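Long-range contacts in endoglucanase (Bacillus akibai, PDB 1UWW), which binds non-crystalline cellulose through this family 28 carbohydrate-binding module, one part of an alkaline endoglucanase that cleaves internal beta-1,4-glucosidic linkages: residues T40-E45 / L53-G58; D75-D80 / L162-M167. All blocks are in the same frame, centred on the assembly; numbering follows the deposited sequence.

Overall arrangement
Both contacts lie in the carbohydrate-binding module, a sandwich of two antiparallel sheets. Contact 1 (40-45 / 53-58) is the hairpin at one edge of the six-stranded sheet; contact 2 (75-80 / 162-167) joins neighbouring strands of the five-stranded sheet, where 73-77 ends and 165-173 begins. Their centres are 21 Å apart and their nearest atoms about 7 Å, without touching. Leu74, just before contact 2 in the chain, meets Leu42, Leu53 and Trp55, and Trp30 touches both Leu53 and Phe76. The Ile44 side chain is about 7 Å from a bound calcium ion; the Phe76 side chain is about 13 Å from a bound calcium ion. Contact 2 carries an exposed tryptophan, Trp77.

Contact 1. Residues T40-E45 / L53-G58; sequences TALTIE and LSWEFG
In the beta hairpin of strands 43-47 and 50-58, at the edge of the six-stranded sheet, Thr43 and Ser54 form an antiparallel hydrogen-bonded pair. Thr43 N reaches Ser54 O at 3.0 Å, and Ser54 N returns to Thr43 O at 2.8 Å. Leu42 CA adds a CH contact of 3.4 Å to Ser54 O. On the N-terminal side of Leu42 direct backbone pairing gives way to a water, which gives a hydrogen bond to Ala41 O (2.7 Å), accepts one from Glu56 N (3.0 Å) and bonds to Thr40 OG1. On the face of Thr43 and Ser54, the Glu45 side chain bends at chi2 (-69°), bringing its carboxylate back to Thr43 OG1, which donates to the anti lone pair of Glu45 OE2. Glu45 CG packs 3.7 Å from Ser54 CB. Ser54 OG itself bonds to Val181 O and Arg180 NH1. The other face is apolar. Leu42 lies alongside Trp55, its CD2 3.7 Å from Trp55 CE3, and Ile44 CD1 meets Leu53 CD1 at 4.1 Å. Trp55 CG stands between its backbone N and carbonyl carbon (chi1 66°), and the indole runs inward to meet Trp32 and Phe170 edge-to-face. An apolar row of Leu42, Leu53 and Trp55 packed on Leu74 of the second sheet, carried by a two-stranded edge hairpin, is the arrangement of a beta sandwich.

Contact 2. Residues D75-D80 / L162-M167; sequences DFWKSD and LLRNMM
Asn165 ND2 donates to the syn lone pair of Asp75 OD1 at 2.9 Å, a fairly straight bond (160°) lying in the amide plane. The other carboxylate oxygen, Asp75 OD2, accepts from Trp77 NE1 at 2.8 Å, in the indole plane but from above the carboxylate plane. On the far end of the amide, Arg164 grips Asn165 OD1 side-on with NE (2.8 Å) and NH2 (3.1 Å), both from one face of the carbonyl. Asn165 ND2 also bonds to Gln112 OE1. Phe76 and Met166 form an antiparallel hydrogen-bonded pair; past them Lys78 N still reaches Arg164 O at 3.2 Å, and a water then bridges Lys78 O and Arg164 N. Over this network lies the Trp77 indole. Asn165 CB sits 3.4 Å from the centroid of its five-membered ring, almost on the ring normal, a CH-pi contact. With CG between backbone N and carbonyl carbon (chi1 65°), the amide stacks along the ring, the planes only 16° apart. Trp77 CH2 lies over the centre of the guanidinium, 3.3 Å from Arg164 CZ. On the other face of the sheet, that of Phe76 and Met166, Phe76 CD2 meets CE of selenomethionine Met166 at 3.7 Å. Gripped at NE1 and backed by amide and guanidinium, the exposed indole is held in a fixed orientation, consistent with an aromatic platform for a glucan chain, although no sugar is bound here.

Contact 1. Residues T40-E45 / L53-G58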
# COMPACT_ATOMS: atom_id res chain seq x y z
N THR A 40 -11.78 -19.25 6.91
CA THR A 40 -12.95 -19.93 6.33
C THR A 40 -12.54 -20.98 5.26
O THR A 40 -11.42 -20.97 4.77
CB THR A 40 -13.98 -18.87 5.70
OG1 THR A 40 -13.37 -18.10 4.64
CG2 THR A 40 -14.46 -17.82 6.69
N ALA A 41 -13.45 -21.86 4.89
CA ALA A 41 -13.16 -22.90 3.90
C ALA A 41 -12.59 -22.32 2.58
O ALA A 41 -13.20 -21.44 1.96
CB ALA A 41 -14.42 -23.69 3.60
N LEU A 42 -11.45 -22.86 2.19
CA LEU A 42 -10.81 -22.58 0.90
C LEU A 42 -11.15 -23.73 -0.02
O LEU A 42 -10.73 -24.88 0.23
CB LEU A 42 -9.30 -22.51 1.05
CG LEU A 42 -8.68 -21.24 1.61
CD1 LEU A 42 -7.24 -21.47 2.05
CD2 LEU A 42 -8.73 -20.14 0.57
N THR A 43 -11.91 -23.46 -1.05
CA THR A 43 -12.35 -24.48 -2.00
C THR A 43 -12.06 -24.06 -3.44
O THR A 43 -11.70 -22.91 -3.71
CB THR A 43 -13.84 -24.79 -1.85
OG1 THR A 43 -14.61 -23.62 -2.11
CG2 THR A 43 -14.17 -25.25 -0.41
N ILE A 44 -12.18 -24.99 -4.35
CA ILE A 44 -12.00 -24.70 -5.75
C ILE A 44 -13.38 -24.51 -6.39
O ILE A 44 -14.22 -25.41 -6.33
CB ILE A 44 -11.21 -25.83 -6.45
CG1 ILE A 44 -9.83 -26.09 -5.78
CG2 ILE A 44 -11.04 -25.49 -7.94
CD1 ILE A 44 -9.02 -24.85 -5.51
N GLU A 45 -13.62 -23.35 -7.00
CA GLU A 45 -14.92 -22.98 -7.54
C GLU A 45 -14.74 -22.36 -8.94
O GLU A 45 -13.72 -21.76 -9.25
CB GLU A 45 -15.65 -22.01 -6.62
CG GLU A 45 -15.77 -22.45 -5.16
CD GLU A 45 -16.69 -23.64 -4.95
OE1 GLU A 45 -17.48 -23.97 -5.88
OE2 GLU A 45 -16.57 -24.22 -3.85
N LEU A 53 -9.21 -20.74 -6.85
CA LEU A 53 -9.16 -20.82 -5.38
C LEU A 53 -10.19 -19.80 -4.84
O LEU A 53 -10.18 -18.65 -5.24
CB LEU A 53 -7.77 -20.45 -4.91
CG LEU A 53 -7.51 -20.54 -3.41
CD1 LEU A 53 -7.56 -21.98 -2.93
CD2 LEU A 53 -6.18 -19.90 -3.07
N SER A 54 -11.03 -20.20 -3.89
CA SER A 54 -12.16 -19.38 -3.45
C SER A 54 -12.45 -19.47 -1.96
O SER A 54 -12.22 -20.51 -1.34
CB SER A 54 -13.39 -19.77 -4.29
OG SER A 54 -14.49 -18.92 -4.09
N TRP A 55 -12.91 -18.36 -1.40
CA TRP A 55 -13.43 -18.34 -0.03
C TRP A 55 -14.49 -17.25 0.03
O TRP A 55 -14.56 -16.39 -0.84
CB TRP A 55 -12.30 -18.15 0.99
CG TRP A 55 -11.61 -16.82 0.94
CD1 TRP A 55 -11.85 -15.75 1.75
CD2 TRP A 55 -10.54 -16.41 0.05
NE1 TRP A 55 -11.02 -14.71 1.41
CE2 TRP A 55 -10.20 -15.09 0.38
CE3 TRP A 55 -9.86 -17.03 -1.00
CZ2 TRP A 55 -9.19 -14.38 -0.28
CZ3 TRP A 55 -8.86 -16.31 -1.67
CH2 TRP A 55 -8.55 -15.01 -1.30
N GLU A 56 -15.28 -17.25 1.09
CA GLU A 56 -16.23 -16.18 1.33
C GLU A 56 -16.08 -15.64 2.74
O GLU A 56 -15.68 -16.34 3.66
CB GLU A 56 -17.67 -16.55 0.98
CG GLU A 56 -18.30 -17.72 1.63
CD GLU A 56 -19.78 -17.85 1.20
OE1 GLU A 56 -20.19 -17.35 0.10
OE2 GLU A 56 -20.53 -18.45 1.95
N PHE A 57 -16.36 -14.37 2.88
CA PHE A 57 -16.18 -13.67 4.15
C PHE A 57 -16.79 -12.29 4.03
O PHE A 57 -17.13 -11.83 2.96
CB PHE A 57 -14.69 -13.55 4.51
CG PHE A 57 -13.96 -12.48 3.72
CD1 PHE A 57 -13.64 -12.66 2.37
CD2 PHE A 57 -13.67 -11.25 4.29
CE1 PHE A 57 -13.02 -11.66 1.66
CE2 PHE A 57 -13.09 -10.26 3.55
CZ PHE A 57 -12.76 -10.48 2.25
N GLY A 58 -16.91 -11.61 5.17
CA GLY A 58 -17.17 -10.19 5.18
C GLY A 58 -16.35 -9.52 6.25
O GLY A 58 -16.20 -10.09 7.33
O HOH W 1 -14.94 -19.60 2.85

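Contact 2. Residues D75-D80 / L162-M167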
# COMPACT_ATOMS: atom_id res chain seq x y z
N ASP A 75 -1.06 -17.86 1.81
CA ASP A 75 0.34 -18.22 1.97
C ASP A 75 0.66 -19.37 1.03
O ASP A 75 -0.11 -20.31 0.89
CB ASP A 75 0.56 -18.58 3.45
CG ASP A 75 1.98 -18.55 3.91
OD1 ASP A 75 2.89 -18.12 3.16
OD2 ASP A 75 2.25 -18.99 5.07
N PHE A 76 1.83 -19.32 0.42
CA PHE A 76 2.30 -20.29 -0.57
C PHE A 76 3.78 -20.58 -0.32
O PHE A 76 4.61 -19.73 -0.56
CB PHE A 76 2.08 -19.72 -1.98
CG PHE A 76 2.52 -20.61 -3.08
CD1 PHE A 76 1.71 -21.65 -3.54
CD2 PHE A 76 3.74 -20.41 -3.70
CE1 PHE A 76 2.11 -22.43 -4.61
CE2 PHE A 76 4.14 -21.22 -4.74
CZ PHE A 76 3.33 -22.23 -5.19
N TRP A 77 4.08 -21.77 0.19
CA TRP A 77 5.44 -22.19 0.45
C TRP A 77 5.96 -23.05 -0.68
O TRP A 77 5.33 -24.05 -1.06
CB TRP A 77 5.54 -22.98 1.77
CG TRP A 77 5.34 -22.11 3.00
CD1 TRP A 77 4.25 -21.37 3.33
CD2 TRP A 77 6.29 -21.90 4.06
NE1 TRP A 77 4.46 -20.70 4.51
CE2 TRP A 77 5.69 -21.01 4.98
CE3 TRP A 77 7.58 -22.37 4.33
CZ2 TRP A 77 6.34 -20.60 6.14
CZ3 TRP A 77 8.21 -21.96 5.50
CH2 TRP A 77 7.60 -21.08 6.38
N LYS A 78 7.13 -22.72 -1.22
CA LYS A 78 7.76 -23.53 -2.23
C LYS A 78 9.26 -23.34 -2.20
O LYS A 78 9.74 -22.21 -2.10
CB LYS A 78 7.22 -23.16 -3.61
CG LYS A 78 7.55 -24.15 -4.71
CD LYS A 78 7.09 -23.71 -6.10
CE LYS A 78 8.07 -24.14 -7.21
NZ LYS A 78 9.10 -23.09 -7.43
N SER A 79 10.00 -24.44 -2.29
CA SER A 79 11.43 -24.39 -2.56
C SER A 79 11.69 -23.79 -3.95
O SER A 79 10.85 -23.85 -4.86
CB SER A 79 12.07 -25.79 -2.44
OG SER A 79 11.46 -26.72 -3.30
N ASP A 80 12.86 -23.20 -4.10
CA ASP A 80 13.28 -22.58 -5.34
C ASP A 80 12.27 -21.55 -5.85
O ASP A 80 12.06 -21.39 -7.04
CB ASP A 80 13.58 -23.65 -6.42
CG ASP A 80 14.81 -24.49 -6.08
OD1 ASP A 80 15.85 -23.93 -5.64
OD2 ASP A 80 14.84 -25.73 -6.23
N LEU A 162 16.32 -16.91 -2.63
CA LEU A 162 15.28 -17.84 -2.23
C LEU A 162 14.28 -17.09 -1.37
O LEU A 162 14.61 -16.55 -0.33
CB LEU A 162 15.85 -19.03 -1.47
CG LEU A 162 16.71 -19.95 -2.34
CD1 LEU A 162 17.47 -20.93 -1.43
CD2 LEU A 162 15.92 -20.68 -3.38
N LEU A 163 13.03 -17.05 -1.82
CA LEU A 163 11.99 -16.26 -1.18
C LEU A 163 11.21 -17.04 -0.12
O LEU A 163 10.54 -16.42 0.71
CB LEU A 163 11.06 -15.70 -2.26
CG LEU A 163 11.75 -14.79 -3.29
CD1 LEU A 163 10.80 -14.44 -4.44
CD2 LEU A 163 12.29 -13.55 -2.62
N ARG A 164 11.28 -18.39 -0.18
CA ARG A 164 10.69 -19.32 0.79
C ARG A 164 9.17 -19.46 0.73
O ARG A 164 8.62 -20.55 0.56
CB ARG A 164 11.13 -19.02 2.22
CG ARG A 164 10.83 -20.17 3.21
CD ARG A 164 11.03 -19.80 4.66
NE ARG A 164 10.00 -18.88 5.10
CZ ARG A 164 9.78 -18.54 6.36
NH1 ARG A 164 10.56 -19.01 7.33
NH2 ARG A 164 8.79 -17.72 6.66
N ASN A 165 8.49 -18.35 0.92
CA ASN A 165 7.06 -18.33 0.84
C ASN A 165 6.56 -16.97 0.39
O ASN A 165 7.22 -15.95 0.61
CB ASN A 165 6.39 -18.80 2.16
CG ASN A 165 6.65 -17.87 3.32
OD1 ASN A 165 7.78 -17.74 3.77
ND2 ASN A 165 5.61 -17.24 3.83
N MSE A 166 5.38 -16.98 -0.21
CA MSE A 166 4.72 -15.81 -0.72
C MSE A 166 3.40 -15.68 0.00
O MSE A 166 2.61 -16.62 0.08
CB MSE A 166 4.48 -15.99 -2.20
CG MSE A 166 3.54 -15.00 -2.86
SE MSE A 166 3.44 -15.08 -4.76
CE MSE A 166 3.56 -16.94 -5.02
N MSE A 167 3.17 -14.57 0.68
CA MSE A 167 1.74 -14.25 1.10
C MSE A 167 1.14 -13.07 0.37
O MSE A 167 1.84 -12.13 -0.09
CB MSE A 167 1.59 -13.96 2.64
CG MSE A 167 2.35 -15.09 3.55
SE MSE A 167 2.89 -14.57 5.34
CE MSE A 167 1.49 -13.28 5.55
O HOH W 2 12.12 -20.68 -1.87